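PDB 4A6D: hydroxyindole o-methyltransferase from Homo sapiens, which catalyses the final step of melatonin synthesis, moving a methyl group from S-adenosyl-L-methionine onto the hydroxyl of N-acetylserotonin, and works as a homodimer. Local coordinates for residues K71-E76 / Y84-L89; Y114-H119 / L132-V137; E283-E288 / I337-L342. All coordinates share one frame; numbering follows the deposited sequence.

Contact 1. Residues K71-E76 / Y84-L89; sequences KLLKVE and YRNTEL. With SO4 (sulfate ion), chain G.
The Arg85 guanidinium carries Lys74 CB over one face, and on the Tyr84 ring the methyl CG2 of Val75 sits over one face. Both belong to a beta hairpin of the dimerisation domain, consistent with a winged-helix type of domain, whose strands 73-78 and 81-86 run antiparallel. Val75 CG2 lies 4.0 Å from the centroid of the Tyr84 ring, a CH-pi contact. It gets there because it stands anti to Val75 N, beside the carbonyl carbon. The Tyr84 hydroxyl is held elsewhere, by Asp65 of helix 57-69.

Lys74 and Arg85 form the hydrogen-bonded pair. Lys74 N reaches Arg85 O at 3.0 Å with a nearly straight N-H...O angle of 174°, and Arg85 N returns the bond to Lys74 O. On the side-chain face of this pair, Arg85 NH1 makes a salt bridge of 3.0 Å to Glu76 OE2. The carboxylate and guanidinium planes stand 68° apart, so this is a single-oxygen contact and not a flat paired one. Arg85 NH2 adds a weak bond to Val75 O. The neighbouring Lys74 chain bends at chi3 (-73°) and runs beside a sulfate, probably from the crystallisation liquor. Glu88 N, in the first turn of helix 88-94, donates to sulfate O3 at 3.1 Å.

Leu72 CD2 meets Leu89 CD2, and the second subunit packs on both leucines. Thr87, the N-cap of helix 88-94, ties the hairpin back to the loop before it: its OG1 donates to Leu72 O at 2.7 Å, from above the carbonyl plane.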
loop_
_atom_site.group_PDB
_atom_site.type_symbol
_atom_site.label_atom_id
_atom_site.label_comp_id
_atom_site.label_asym_id
_atom_site.label_seq_id
_atom_site.Cartn_x
_atom_site.Cartn_y
_atom_site.Cartn_z
ATOM N N LYS A 71 -6.011 14.938 -3.262
ATOM C CA LYS A 71 -5.742 15.926 -4.338
ATOM C C LYS A 71 -5.789 15.313 -5.735
ATOM O O LYS A 71 -5.201 15.860 -6.683
ATOM C CB LYS A 71 -4.481 16.803 -4.109
ATOM C CG LYS A 71 -4.567 17.736 -2.890
ATOM C CD LYS A 71 -3.711 17.245 -1.696
ATOM C CE LYS A 71 -2.202 17.367 -1.903
ATOM N NZ LYS A 71 -1.422 16.536 -0.937
ATOM N N LEU A 72 -6.507 14.182 -5.871
ATOM C CA LEU A 72 -6.685 13.567 -7.181
ATOM C C LEU A 72 -7.942 14.207 -7.783
ATOM O O LEU A 72 -8.036 14.336 -9.001
ATOM C CB LEU A 72 -6.807 12.028 -7.100
ATOM C CG LEU A 72 -5.632 11.266 -6.475
ATOM C CD1 LEU A 72 -6.014 9.829 -6.155
ATOM C CD2 LEU A 72 -4.380 11.354 -7.338
ATOM N N LEU A 73 -8.883 14.650 -6.926
ATOM C CA LEU A 73 -10.105 15.346 -7.351
ATOM C C LEU A 73 -10.362 16.659 -6.584
ATOM O O LEU A 73 -9.856 16.860 -5.472
ATOM C CB LEU A 73 -11.351 14.442 -7.256
ATOM C CG LEU A 73 -11.413 13.176 -8.104
ATOM C CD1 LEU A 73 -12.693 12.432 -7.818
ATOM C CD2 LEU A 73 -11.311 13.481 -9.603
ATOM N N LYS A 74 -11.159 17.552 -7.193
ATOM C CA LYS A 74 -11.583 18.816 -6.598
ATOM C C LYS A 74 -13.090 18.720 -6.337
ATOM O O LYS A 74 -13.812 18.110 -7.127
ATOM C CB LYS A 74 -11.310 20.009 -7.540
ATOM C CG LYS A 74 -9.846 20.444 -7.674
ATOM C CD LYS A 74 -9.694 21.924 -8.089
ATOM C CE LYS A 74 -10.035 22.207 -9.541
ATOM N NZ LYS A 74 -9.736 23.613 -9.938
ATOM N N VAL A 75 -13.565 19.321 -5.241
ATOM C CA VAL A 75 -14.990 19.321 -4.936
ATOM C C VAL A 75 -15.476 20.763 -4.887
ATOM O O VAL A 75 -14.670 21.677 -4.700
ATOM C CB VAL A 75 -15.355 18.472 -3.678
ATOM C CG1 VAL A 75 -14.900 19.134 -2.382
ATOM C CG2 VAL A 75 -16.844 18.149 -3.628
ATOM N N GLU A 76 -16.773 20.963 -5.135
ATOM C CA GLU A 76 -17.448 22.257 -5.079
ATOM C C GLU A 76 -18.859 22.025 -4.576
ATOM O O GLU A 76 -19.379 20.909 -4.671
ATOM C CB GLU A 76 -17.390 23.026 -6.428
ATOM C CG GLU A 76 -18.549 22.813 -7.395
ATOM C CD GLU A 76 -18.296 23.298 -8.813
ATOM O OE1 GLU A 76 -18.567 24.487 -9.098
ATOM O OE2 GLU A 76 -17.829 22.482 -9.643
ATOM N N TYR A 84 -18.058 16.889 -8.004
ATOM C CA TYR A 84 -16.667 16.513 -8.210
ATOM C C TYR A 84 -16.209 16.790 -9.605
ATOM O O TYR A 84 -16.986 16.663 -10.548
ATOM C CB TYR A 84 -16.471 15.032 -7.867
ATOM C CG TYR A 84 -16.924 14.697 -6.463
ATOM C CD1 TYR A 84 -18.249 14.347 -6.199
ATOM C CD2 TYR A 84 -16.051 14.802 -5.385
ATOM C CE1 TYR A 84 -18.695 14.118 -4.896
ATOM C CE2 TYR A 84 -16.482 14.560 -4.079
ATOM C CZ TYR A 84 -17.805 14.223 -3.841
ATOM O OH TYR A 84 -18.198 13.919 -2.571
ATOM N N ARG A 85 -14.940 17.176 -9.738
ATOM C CA ARG A 85 -14.314 17.463 -11.020
ATOM C C ARG A 85 -12.860 16.986 -10.983
ATOM O O ARG A 85 -12.304 16.812 -9.897
ATOM C CB ARG A 85 -14.448 18.967 -11.368
ATOM C CG ARG A 85 -13.381 19.890 -10.785
ATOM C CD ARG A 85 -13.751 21.352 -10.956
ATOM N NE ARG A 85 -13.415 22.144 -9.768
ATOM C CZ ARG A 85 -14.139 22.188 -8.650
ATOM N NH1 ARG A 85 -15.253 21.468 -8.540
ATOM N NH2 ARG A 85 -13.749 22.938 -7.627
ATOM N N ASN A 86 -12.257 16.760 -12.159
ATOM C CA ASN A 86 -10.865 16.330 -12.269
ATOM C C ASN A 86 -9.906 17.480 -11.945
ATOM O O ASN A 86 -10.269 18.664 -12.046
ATOM C CB ASN A 86 -10.571 15.792 -13.677
ATOM C CG ASN A 86 -10.921 14.343 -13.917
ATOM O OD1 ASN A 86 -10.603 13.450 -13.125
ATOM N ND2 ASN A 86 -11.506 14.066 -15.074
ATOM N N THR A 87 -8.682 17.110 -11.547
ATOM C CA THR A 87 -7.565 18.018 -11.275
ATOM C C THR A 87 -6.672 18.038 -12.531
ATOM O O THR A 87 -7.002 17.389 -13.532
ATOM C CB THR A 87 -6.741 17.491 -10.091
ATOM O OG1 THR A 87 -6.435 16.110 -10.316
ATOM C CG2 THR A 87 -7.418 17.707 -8.756
ATOM N N GLU A 88 -5.525 18.741 -12.470
ATOM C CA GLU A 88 -4.571 18.756 -13.583
ATOM C C GLU A 88 -3.936 17.374 -13.630
ATOM O O GLU A 88 -3.818 16.794 -14.704
ATOM C CB GLU A 88 -3.504 19.845 -13.392
ATOM C CG GLU A 88 -3.977 21.234 -13.793
ATOM C CD GLU A 88 -3.708 21.674 -15.221
ATOM O OE1 GLU A 88 -3.339 20.825 -16.067
ATOM O OE2 GLU A 88 -3.887 22.883 -15.496
ATOM N N LEU A 89 -3.641 16.814 -12.433
ATOM C CA LEU A 89 -3.067 15.488 -12.195
ATOM C C LEU A 89 -3.886 14.376 -12.870
ATOM O O LEU A 89 -3.332 13.599 -13.635
ATOM C CB LEU A 89 -3.007 15.243 -10.657
ATOM C CG LEU A 89 -2.018 14.188 -10.138
ATOM C CD1 LEU A 89 -1.708 14.414 -8.674
ATOM C CD2 LEU A 89 -2.526 12.778 -10.357
HETATM S S SO4 G . -5.986 21.752 -10.126
HETATM O O1 SO4 G . -5.298 22.755 -10.961
HETATM O O2 SO4 G . -7.219 21.347 -10.786
HETATM O O3 SO4 G . -5.118 20.575 -9.965
HETATM O O4 SO4 G . -6.298 22.332 -8.811
#

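Contact 2. Residues Y114-H119 / L132-V137; sequences YRCWGH and LETFGV
No hydrogen bond joins Arg115, Cys116 and His119 to Thr134 and Phe135, although several polar atoms meet. Two helix ends, of 103-117 and 131-135, meet by packing. Thr134 CG2 presses against helix 103-117, 3.6 Å from Arg115 NE. It stands anti to Thr134 N, which turns it toward that helix. Thr134 OG1 comes 3.1 Å from His119 CD2, but its hydrogen bond goes to Gln130 O. The imidazole of His119 has the Glu133 carbonyl carbon over one face.

Arg115 bends at chi2 and chi3 and lies alongside Thr134, the two chains running in opposite directions. Its CD is 4.0 Å from Phe135 CE1, with guanidinium and ring planes 70° apart. Cutting Arg115 back to an alanine keeps CB beside Thr134 CG2, but is likely to take the CD contact from the Phe135 rim and leave a gap there. Cys116 SG meets Phe135 CE2 at 3.6 Å, an oblique sulfur-aromatic contact.

Cys116 also touches Gln306, a substrate-binding residue, so this packing borders the substrate site. Joined by dispersion and the sulfur-aromatic contact, the helix ends are held by fit of shape with little directional bonding.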
loop_
_atom_site.group_PDB
_atom_site.type_symbol
_atom_site.label_atom_id
_atom_site.label_comp_id
_atom_site.label_asym_id
_atom_site.label_seq_id
_atom_site.Cartn_x
_atom_site.Cartn_y
_atom_site.Cartn_z
ATOM N N TYR A 114 0.534 -5.866 -6.437
ATOM C CA TYR A 114 -0.095 -5.754 -5.112
ATOM C C TYR A 114 -0.262 -7.128 -4.493
ATOM O O TYR A 114 0.113 -7.325 -3.337
ATOM C CB TYR A 114 -1.430 -4.993 -5.204
ATOM C CG TYR A 114 -2.084 -4.752 -3.868
ATOM C CD1 TYR A 114 -2.920 -5.716 -3.290
ATOM C CD2 TYR A 114 -1.903 -3.553 -3.188
ATOM C CE1 TYR A 114 -3.525 -5.499 -2.056
ATOM C CE2 TYR A 114 -2.525 -3.318 -1.958
ATOM C CZ TYR A 114 -3.319 -4.302 -1.387
ATOM O OH TYR A 114 -3.946 -4.074 -0.181
ATOM N N ARG A 115 -0.796 -8.082 -5.272
ATOM C CA ARG A 115 -0.993 -9.478 -4.863
ATOM C C ARG A 115 0.366 -10.077 -4.453
ATOM O O ARG A 115 0.531 -10.442 -3.293
ATOM C CB ARG A 115 -1.638 -10.288 -6.000
ATOM C CG ARG A 115 -3.160 -10.331 -5.922
ATOM C CD ARG A 115 -3.763 -11.661 -6.379
ATOM N NE ARG A 115 -3.327 -12.835 -5.597
ATOM C CZ ARG A 115 -3.787 -13.180 -4.392
ATOM N NH1 ARG A 115 -4.695 -12.427 -3.777
ATOM N NH2 ARG A 115 -3.327 -14.269 -3.786
ATOM N N CYS A 116 1.360 -10.060 -5.375
ATOM C CA CYS A 116 2.737 -10.535 -5.167
ATOM C C CYS A 116 3.354 -9.982 -3.866
ATOM O O CYS A 116 3.882 -10.743 -3.048
ATOM C CB CYS A 116 3.605 -10.215 -6.385
ATOM S SG CYS A 116 3.476 -11.425 -7.726
ATOM N N TRP A 117 3.209 -8.667 -3.650
ATOM C CA TRP A 117 3.750 -7.971 -2.483
ATOM C C TRP A 117 3.226 -8.426 -1.109
ATOM O O TRP A 117 3.890 -8.193 -0.100
ATOM C CB TRP A 117 3.741 -6.456 -2.684
ATOM C CG TRP A 117 4.943 -5.952 -3.430
ATOM C CD1 TRP A 117 5.215 -6.098 -4.764
ATOM C CD2 TRP A 117 6.065 -5.259 -2.865
ATOM N NE1 TRP A 117 6.383 -5.444 -5.079
ATOM C CE2 TRP A 117 6.948 -4.957 -3.927
ATOM C CE3 TRP A 117 6.407 -4.851 -1.555
ATOM C CZ2 TRP A 117 8.144 -4.263 -3.728
ATOM C CZ3 TRP A 117 7.593 -4.163 -1.361
ATOM C CH2 TRP A 117 8.452 -3.880 -2.443
ATOM N N GLY A 118 2.100 -9.136 -1.086
ATOM C CA GLY A 118 1.591 -9.731 0.144
ATOM C C GLY A 118 2.523 -10.837 0.622
ATOM O O GLY A 118 2.627 -11.110 1.819
ATOM N N HIS A 119 3.255 -11.438 -0.325
ATOM C CA HIS A 119 4.238 -12.490 -0.071
ATOM C C HIS A 119 5.674 -11.921 0.035
ATOM O O HIS A 119 6.625 -12.675 -0.168
ATOM C CB HIS A 119 4.153 -13.587 -1.158
ATOM C CG HIS A 119 2.783 -14.153 -1.322
ATOM N ND1 HIS A 119 2.296 -15.114 -0.463
ATOM C CD2 HIS A 119 1.828 -13.854 -2.232
ATOM C CE1 HIS A 119 1.061 -15.368 -0.867
ATOM N NE2 HIS A 119 0.737 -14.640 -1.933
ATOM N N LEU A 132 4.411 -18.678 -8.259
ATOM C CA LEU A 132 3.801 -19.956 -7.910
ATOM C C LEU A 132 2.994 -19.848 -6.602
ATOM O O LEU A 132 1.903 -20.424 -6.507
ATOM C CB LEU A 132 4.848 -21.086 -7.830
ATOM C CG LEU A 132 4.258 -22.514 -7.746
ATOM C CD1 LEU A 132 4.233 -23.188 -9.102
ATOM C CD2 LEU A 132 4.996 -23.367 -6.727
ATOM N N GLU A 133 3.514 -19.096 -5.606
ATOM C CA GLU A 133 2.849 -18.941 -4.298
ATOM C C GLU A 133 1.656 -17.998 -4.345
ATOM O O GLU A 133 0.791 -18.092 -3.489
ATOM C CB GLU A 133 3.848 -18.501 -3.207
ATOM C CG GLU A 133 5.027 -19.446 -2.997
ATOM C CD GLU A 133 6.294 -19.214 -3.808
ATOM O OE1 GLU A 133 6.205 -18.998 -5.041
ATOM O OE2 GLU A 133 7.390 -19.338 -3.214
ATOM N N THR A 134 1.618 -17.085 -5.333
ATOM C CA THR A 134 0.568 -16.072 -5.490
ATOM C C THR A 134 -0.491 -16.467 -6.509
ATOM O O THR A 134 -1.676 -16.283 -6.237
ATOM C CB THR A 134 1.164 -14.689 -5.892
ATOM O OG1 THR A 134 2.379 -14.447 -5.197
ATOM C CG2 THR A 134 0.209 -13.549 -5.650
ATOM N N PHE A 135 -0.064 -16.908 -7.707
ATOM C CA PHE A 135 -0.979 -17.210 -8.802
ATOM C C PHE A 135 -1.160 -18.683 -9.145
ATOM O O PHE A 135 -2.026 -19.006 -9.964
ATOM C CB PHE A 135 -0.594 -16.395 -10.053
ATOM C CG PHE A 135 -0.566 -14.897 -9.845
ATOM C CD1 PHE A 135 -1.746 -14.163 -9.781
ATOM C CD2 PHE A 135 0.644 -14.213 -9.749
ATOM C CE1 PHE A 135 -1.717 -12.777 -9.600
ATOM C CE2 PHE A 135 0.671 -12.827 -9.578
ATOM C CZ PHE A 135 -0.509 -12.120 -9.500
ATOM N N GLY A 136 -0.343 -19.551 -8.544
ATOM C CA GLY A 136 -0.344 -20.990 -8.817
ATOM C C GLY A 136 0.374 -21.338 -10.114
ATOM O O GLY A 136 0.576 -22.517 -10.432
ATOM N N VAL A 137 0.778 -20.297 -10.863
ATOM C CA VAL A 137 1.431 -20.366 -12.165
ATOM C C VAL A 137 2.967 -20.588 -12.062
ATOM O O VAL A 137 3.669 -19.740 -11.481
ATOM C CB VAL A 137 1.040 -19.129 -13.040
ATOM C CG1 VAL A 137 1.867 -19.047 -14.325
ATOM C CG2 VAL A 137 -0.453 -19.135 -13.368
#

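Contact 3. Residues E283-E288 / I337-L342; sequences ESLLDE and IYDAIL
Ser284, Leu285 and Asp339 make the tight part of this buried contact. Ser284 OG stands anti to its own N (chi1 -160°), and from there it donates to Ile337 O at 2.6 Å, above the carbonyl plane. The same hydroxyl also bonds Thr296. Next along, Leu285 N gives a bond of 3.0 Å to Asp339 OD2, which accepts on its anti lone pair. The other carboxylate oxygen, OD1, is taken by Thr334 N. Leu285 folds its side chain over this aspartate, CD1 lying 3.6 Å from Asp339 CB, while its CD2 meets Ile341 CD1.

The looser side is the strand pairing and a water. Asp339 N donates to Glu283 O at 2.8 Å, but the return bond from Glu283 N to Asp339 O is weak. The water bridges Leu285 O and Asp339 OD2, so OD2 accepts two bonds. The Tyr338 ring turns its edge to Glu283, with Ile337 CG2 over one face.

Glu283 OE2 accepts a bond from the backbone N of His255, the inferred proton donor/acceptor, and Tyr338 touches Arg252, which binds S-adenosylmethionine. Strand 339-344, antiparallel between 278-283 and 329-332, gives the order 3-2-1-4-5-7-6 of the class I methyltransferase Rossmann-like fold.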
loop_
_atom_site.group_PDB
_atom_site.type_symbol
_atom_site.label_atom_id
_atom_site.label_comp_id
_atom_site.label_asym_id
_atom_site.label_seq_id
_atom_site.Cartn_x
_atom_site.Cartn_y
_atom_site.Cartn_z
ATOM N N GLU A 283 17.504 2.111 -17.787
ATOM C CA GLU A 283 17.115 1.574 -16.492
ATOM C C GLU A 283 17.120 2.701 -15.437
ATOM O O GLU A 283 17.696 3.764 -15.670
ATOM C CB GLU A 283 18.074 0.428 -16.053
ATOM C CG GLU A 283 18.133 -0.824 -16.931
ATOM C CD GLU A 283 16.982 -1.803 -16.839
ATOM O OE1 GLU A 283 15.875 -1.378 -16.446
ATOM O OE2 GLU A 283 17.160 -2.973 -17.246
ATOM N N SER A 284 16.476 2.442 -14.286
ATOM C CA SER A 284 16.454 3.352 -13.146
ATOM C C SER A 284 17.714 3.037 -12.351
ATOM O O SER A 284 17.850 1.959 -11.760
ATOM C CB SER A 284 15.207 3.128 -12.277
ATOM O OG SER A 284 15.008 4.293 -11.489
ATOM N N LEU A 285 18.634 3.962 -12.355
ATOM C CA LEU A 285 19.928 3.773 -11.719
ATOM C C LEU A 285 19.891 3.904 -10.219
ATOM O O LEU A 285 19.311 4.848 -9.687
ATOM C CB LEU A 285 20.990 4.725 -12.329
ATOM C CG LEU A 285 21.368 4.490 -13.800
ATOM C CD1 LEU A 285 22.294 5.594 -14.307
ATOM C CD2 LEU A 285 22.020 3.136 -13.995
ATOM N N LEU A 286 20.512 2.943 -9.534
ATOM C CA LEU A 286 20.618 2.972 -8.079
ATOM C C LEU A 286 21.797 3.851 -7.697
ATOM O O LEU A 286 22.822 3.805 -8.380
ATOM C CB LEU A 286 20.866 1.554 -7.531
ATOM C CG LEU A 286 19.698 0.801 -6.946
ATOM C CD1 LEU A 286 20.185 -0.483 -6.367
ATOM C CD2 LEU A 286 18.984 1.582 -5.835
ATOM N N ASP A 287 21.698 4.620 -6.590
ATOM C CA ASP A 287 22.860 5.427 -6.152
ATOM C C ASP A 287 23.985 4.407 -5.863
ATOM O O ASP A 287 23.683 3.278 -5.473
ATOM C CB ASP A 287 22.555 6.209 -4.835
ATOM C CG ASP A 287 21.522 7.345 -4.869
ATOM O OD1 ASP A 287 21.181 7.807 -5.973
ATOM O OD2 ASP A 287 21.051 7.774 -3.761
ATOM N N GLU A 288 25.247 4.795 -6.001
ATOM C CA GLU A 288 26.372 3.904 -5.709
ATOM C C GLU A 288 26.371 3.178 -4.349
ATOM O O GLU A 288 26.868 2.054 -4.271
ATOM C CB GLU A 288 27.703 4.595 -5.966
ATOM C CG GLU A 288 28.055 4.716 -7.446
ATOM C CD GLU A 288 28.272 3.435 -8.221
ATOM O OE1 GLU A 288 28.502 2.375 -7.594
ATOM O OE2 GLU A 288 28.227 3.502 -9.469
ATOM N N ILE A 337 12.496 8.827 -13.573
ATOM C CA ILE A 337 12.630 7.472 -13.055
ATOM C C ILE A 337 13.729 6.726 -13.870
ATOM O O ILE A 337 14.675 6.184 -13.289
ATOM C CB ILE A 337 11.270 6.717 -13.005
ATOM C CG1 ILE A 337 10.304 7.408 -12.004
ATOM C CG2 ILE A 337 11.474 5.249 -12.645
ATOM C CD1 ILE A 337 8.827 7.074 -12.252
ATOM N N TYR A 338 13.643 6.808 -15.208
ATOM C CA TYR A 338 14.584 6.123 -16.086
ATOM C C TYR A 338 15.747 6.949 -16.579
ATOM O O TYR A 338 15.591 8.104 -17.001
ATOM C CB TYR A 338 13.873 5.318 -17.180
ATOM C CG TYR A 338 12.991 4.267 -16.567
ATOM C CD1 TYR A 338 13.529 3.079 -16.076
ATOM C CD2 TYR A 338 11.642 4.527 -16.305
ATOM C CE1 TYR A 338 12.735 2.154 -15.390
ATOM C CE2 TYR A 338 10.827 3.576 -15.689
ATOM C CZ TYR A 338 11.383 2.401 -15.214
ATOM O OH TYR A 338 10.592 1.490 -14.554
ATOM N N ASP A 339 16.935 6.354 -16.452
ATOM C CA ASP A 339 18.192 6.963 -16.878
ATOM C C ASP A 339 18.698 6.271 -18.135
ATOM O O ASP A 339 18.113 5.275 -18.576
ATOM C CB ASP A 339 19.226 6.924 -15.728
ATOM C CG ASP A 339 18.722 7.546 -14.434
ATOM O OD1 ASP A 339 18.520 8.791 -14.407
ATOM O OD2 ASP A 339 18.554 6.797 -13.441
ATOM N N ALA A 340 19.777 6.772 -18.703
ATOM C CA ALA A 340 20.347 6.176 -19.929
ATOM C C ALA A 340 21.816 5.879 -19.769
ATOM O O ALA A 340 22.557 6.691 -19.217
ATOM C CB ALA A 340 20.153 7.128 -21.098
ATOM N N ILE A 341 22.231 4.715 -20.251
ATOM C CA ILE A 341 23.630 4.265 -20.333
ATOM C C ILE A 341 23.922 3.962 -21.795
ATOM O O ILE A 341 23.151 3.234 -22.435
ATOM C CB ILE A 341 23.896 2.972 -19.509
ATOM C CG1 ILE A 341 23.845 3.243 -18.012
ATOM C CG2 ILE A 341 25.243 2.305 -19.930
ATOM C CD1 ILE A 341 23.600 2.064 -17.260
ATOM N N LEU A 342 25.071 4.470 -22.296
ATOM C CA LEU A 342 25.564 4.168 -23.627
ATOM C C LEU A 342 27.013 3.693 -23.567
ATOM O O LEU A 342 27.858 4.364 -22.966
ATOM C CB LEU A 342 25.434 5.385 -24.549
ATOM C CG LEU A 342 25.991 5.244 -25.953
ATOM C CD1 LEU A 342 25.091 4.373 -26.788
ATOM C CD2 LEU A 342 26.140 6.614 -26.619
HETATM O O HOH W 1 17.851 6.995 -10.871
#

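In the fold
From the N terminus the three contacts follow in series; none nests in or crosses another. Contact 1 comes first and closes the hairpin of strands 73-78 and 81-86 in the dimerisation domain. Helix 88-94 then leads on to helix 103-117, at whose end contact 2 opens; it closes a loop holding helix 120-126. Contact 3 spans the longest loop, 48 residues that include helices 294-305 and 314-324 and strand 329-332. It ties strand 278-283 to strand 339-344 within the catalytic sheet. All three touch the second subunit. The contacts stay separate: the centres of contacts 1 and 2 are 34 Å apart, those of contacts 2 and 3 28 Å.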